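Local coordinates for protein acRAF (Thiomonas intermedia, PDB 4LOW) that acts as a RuBisCO assembly factor in the alpha-carboxysome and resembles pterin-4a-carbinolamine dehydratases, at residues E42-H47 / A78-A83. Numbering follows the deposited sequence. Where two conformers were deposited one is given.
Sequences EETGQH and AARVDA
Arg-80 lays its guanidinium against the methyl of Thr-44, showing how a long cation can bridge two helices by van der Waals contact, with no hydrogen bond between the two segments. CG2 of Thr-44 stands 3.3 Å above one face of the flat group, displaced toward its rim, and lies 3.6 Å from NH1 of Arg-80. The arginine chain runs out extended until chi3 (81°), where a bend turns the planar end over the methyl. Glu-43 adds a looser touch, its CG 4.1 Å from Arg-80 NH2. In the conformers described, OE2 of Glu-43 lies 5.7 Å from NH2 of Arg-80, too far for a salt bridge, with the carboxylate and guanidinium planes inclined by 51°; both side chains were modelled in two conformers, so this detail is tentative.

Thr-44 divides its two branches between different tasks. With chi1 at 62°, OG1 sits between the backbone N and the carbonyl carbon and CG2 is directed at Arg-80. OG1 hydrogen-bonds to the backbone O of Leu-40 and also accepts from the N of Gln-46 at 3.1 Å, closing an ST turn just where Gly-45, with positive phi, leaves the helix. A valine in its place would probably leave the N of Gln-46 and the O of Leu-40 each without this hydroxyl partner. Phe-77 lies against Thr-44 and Gln-46, while Val-81 packs inward on Phe-33 and Leu-40. The contact thus forms the solvent-facing margin where helices 27-44 and 72-84 meet in the alpha+beta fold of the pterin-4a-carbinolamine dehydratase family, Val-81 also touching Phe-22 of the antiparallel sheet.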
loop_
_atom_site.group_PDB
_atom_site.type_symbol
_atom_site.label_atom_id
_atom_site.label_comp_id
_atom_site.label_asym_id
_atom_site.label_seq_id
_atom_site.Cartn_x
_atom_site.Cartn_y
_atom_site.Cartn_z
ATOM N N GLU A 42 2.845 1.266 13.987
ATOM C CA GLU A 42 3.778 0.665 14.940
ATOM C C GLU A 42 3.578 1.279 16.329
ATOM O O GLU A 42 3.612 0.547 17.327
ATOM C CB GLU A 42 5.214 0.874 14.458
ATOM C CG GLU A 42 5.525 0.106 13.185
ATOM C CD GLU A 42 6.575 0.728 12.288
ATOM O OE1 GLU A 42 7.246 1.691 12.732
ATOM O OE2 GLU A 42 6.703 0.269 11.128
ATOM N N GLU A 43 3.340 2.605 16.397
ATOM C CA GLU A 43 3.110 3.329 17.651
ATOM C C GLU A 43 1.906 2.790 18.405
ATOM O O GLU A 43 1.928 2.660 19.637
ATOM C CB GLU A 43 2.874 4.829 17.351
ATOM C CG GLU A 43 2.900 5.709 18.597
ATOM C CD GLU A 43 4.252 5.713 19.278
ATOM O OE1 GLU A 43 5.270 5.482 18.579
ATOM O OE2 GLU A 43 4.299 5.948 20.506
ATOM N N THR A 44 0.836 2.540 17.676
ATOM C CA THR A 44 -0.457 2.104 18.211
ATOM C C THR A 44 -0.623 0.595 18.282
ATOM O O THR A 44 -1.494 0.119 19.022
ATOM C CB THR A 44 -1.568 2.702 17.348
ATOM O OG1 THR A 44 -1.420 2.184 16.018
ATOM C CG2 THR A 44 -1.562 4.225 17.329
ATOM N N GLY A 45 0.159 -0.139 17.482
ATOM C CA GLY A 45 0.010 -1.587 17.339
ATOM C C GLY A 45 -1.256 -1.886 16.540
ATOM O O GLY A 45 -1.716 -3.035 16.499
ATOM N N GLN A 46 -1.835 -0.846 15.879
ATOM C CA GLN A 46 -3.062 -0.970 15.095
ATOM C C GLN A 46 -2.660 -0.879 13.651
ATOM O O GLN A 46 -1.930 0.027 13.260
ATOM C CB GLN A 46 -4.091 0.138 15.418
ATOM C CG GLN A 46 -4.722 0.056 16.806
ATOM C CD GLN A 46 -5.534 1.299 17.085
ATOM O OE1 GLN A 46 -5.023 2.299 17.596
ATOM N NE2 GLN A 46 -6.789 1.304 16.656
ATOM N N HIS A 47 -3.139 -1.821 12.870
ATOM C CA HIS A 47 -2.802 -1.907 11.462
ATOM C C HIS A 47 -4.060 -1.895 10.619
ATOM O O HIS A 47 -4.932 -2.753 10.809
ATOM C CB HIS A 47 -1.997 -3.197 11.198
ATOM C CG HIS A 47 -0.674 -3.206 11.894
ATOM N ND1 HIS A 47 -0.519 -3.754 13.152
ATOM C CD2 HIS A 47 0.507 -2.684 11.495
ATOM C CE1 HIS A 47 0.749 -3.551 13.479
ATOM N NE2 HIS A 47 1.407 -2.918 12.509
ATOM N N ALA A 78 -8.341 6.495 12.684
ATOM C CA ALA A 78 -8.706 7.246 11.499
ATOM C C ALA A 78 -8.392 8.741 11.653
ATOM O O ALA A 78 -7.839 9.363 10.745
ATOM C CB ALA A 78 -10.175 7.026 11.182
ATOM N N ALA A 79 -8.702 9.331 12.814
ATOM C CA ALA A 79 -8.424 10.739 13.026
ATOM C C ALA A 79 -6.912 11.015 13.083
ATOM O O ALA A 79 -6.468 12.060 12.636
ATOM C CB ALA A 79 -9.083 11.202 14.325
ATOM N N ARG A 80 -6.123 10.113 13.634
ATOM C CA ARG A 80 -4.679 10.360 13.616
ATOM C C ARG A 80 -4.151 10.253 12.172
ATOM O O ARG A 80 -3.293 11.070 11.781
ATOM C CB ARG A 80 -3.942 9.446 14.581
ATOM C CG ARG A 80 -4.157 9.855 16.044
ATOM C CD ARG A 80 -3.855 8.720 16.976
ATOM N NE ARG A 80 -2.429 8.585 17.229
ATOM C CZ ARG A 80 -1.926 7.815 18.188
ATOM N NH1 ARG A 80 -2.733 7.136 18.996
ATOM N NH2 ARG A 80 -0.619 7.730 18.355
ATOM N N VAL A 81 -4.722 9.319 11.340
ATOM C CA VAL A 81 -4.319 9.250 9.925
ATOM C C VAL A 81 -4.648 10.590 9.254
ATOM O O VAL A 81 -3.791 11.161 8.558
ATOM C CB VAL A 81 -5.025 8.116 9.214
ATOM C CG1 VAL A 81 -4.774 8.178 7.710
ATOM C CG2 VAL A 81 -4.584 6.779 9.757
ATOM N N ASP A 82 -5.854 11.162 9.514
ATOM C CA ASP A 82 -6.194 12.471 8.953
ATOM C C ASP A 82 -5.166 13.536 9.362
ATOM O O ASP A 82 -4.786 14.374 8.536
ATOM C CB ASP A 82 -7.572 12.913 9.432
ATOM C CG ASP A 82 -8.712 12.164 8.812
ATOM O OD1 ASP A 82 -8.469 11.374 7.890
ATOM O OD2 ASP A 82 -9.846 12.355 9.266
ATOM N N ALA A 83 -4.705 13.506 10.626
ATOM C CA ALA A 83 -3.738 14.497 11.075
ATOM C C ALA A 83 -2.400 14.331 10.364
ATOM O O ALA A 83 -1.715 15.341 10.156
ATOM C CB ALA A 83 -3.537 14.407 12.583
#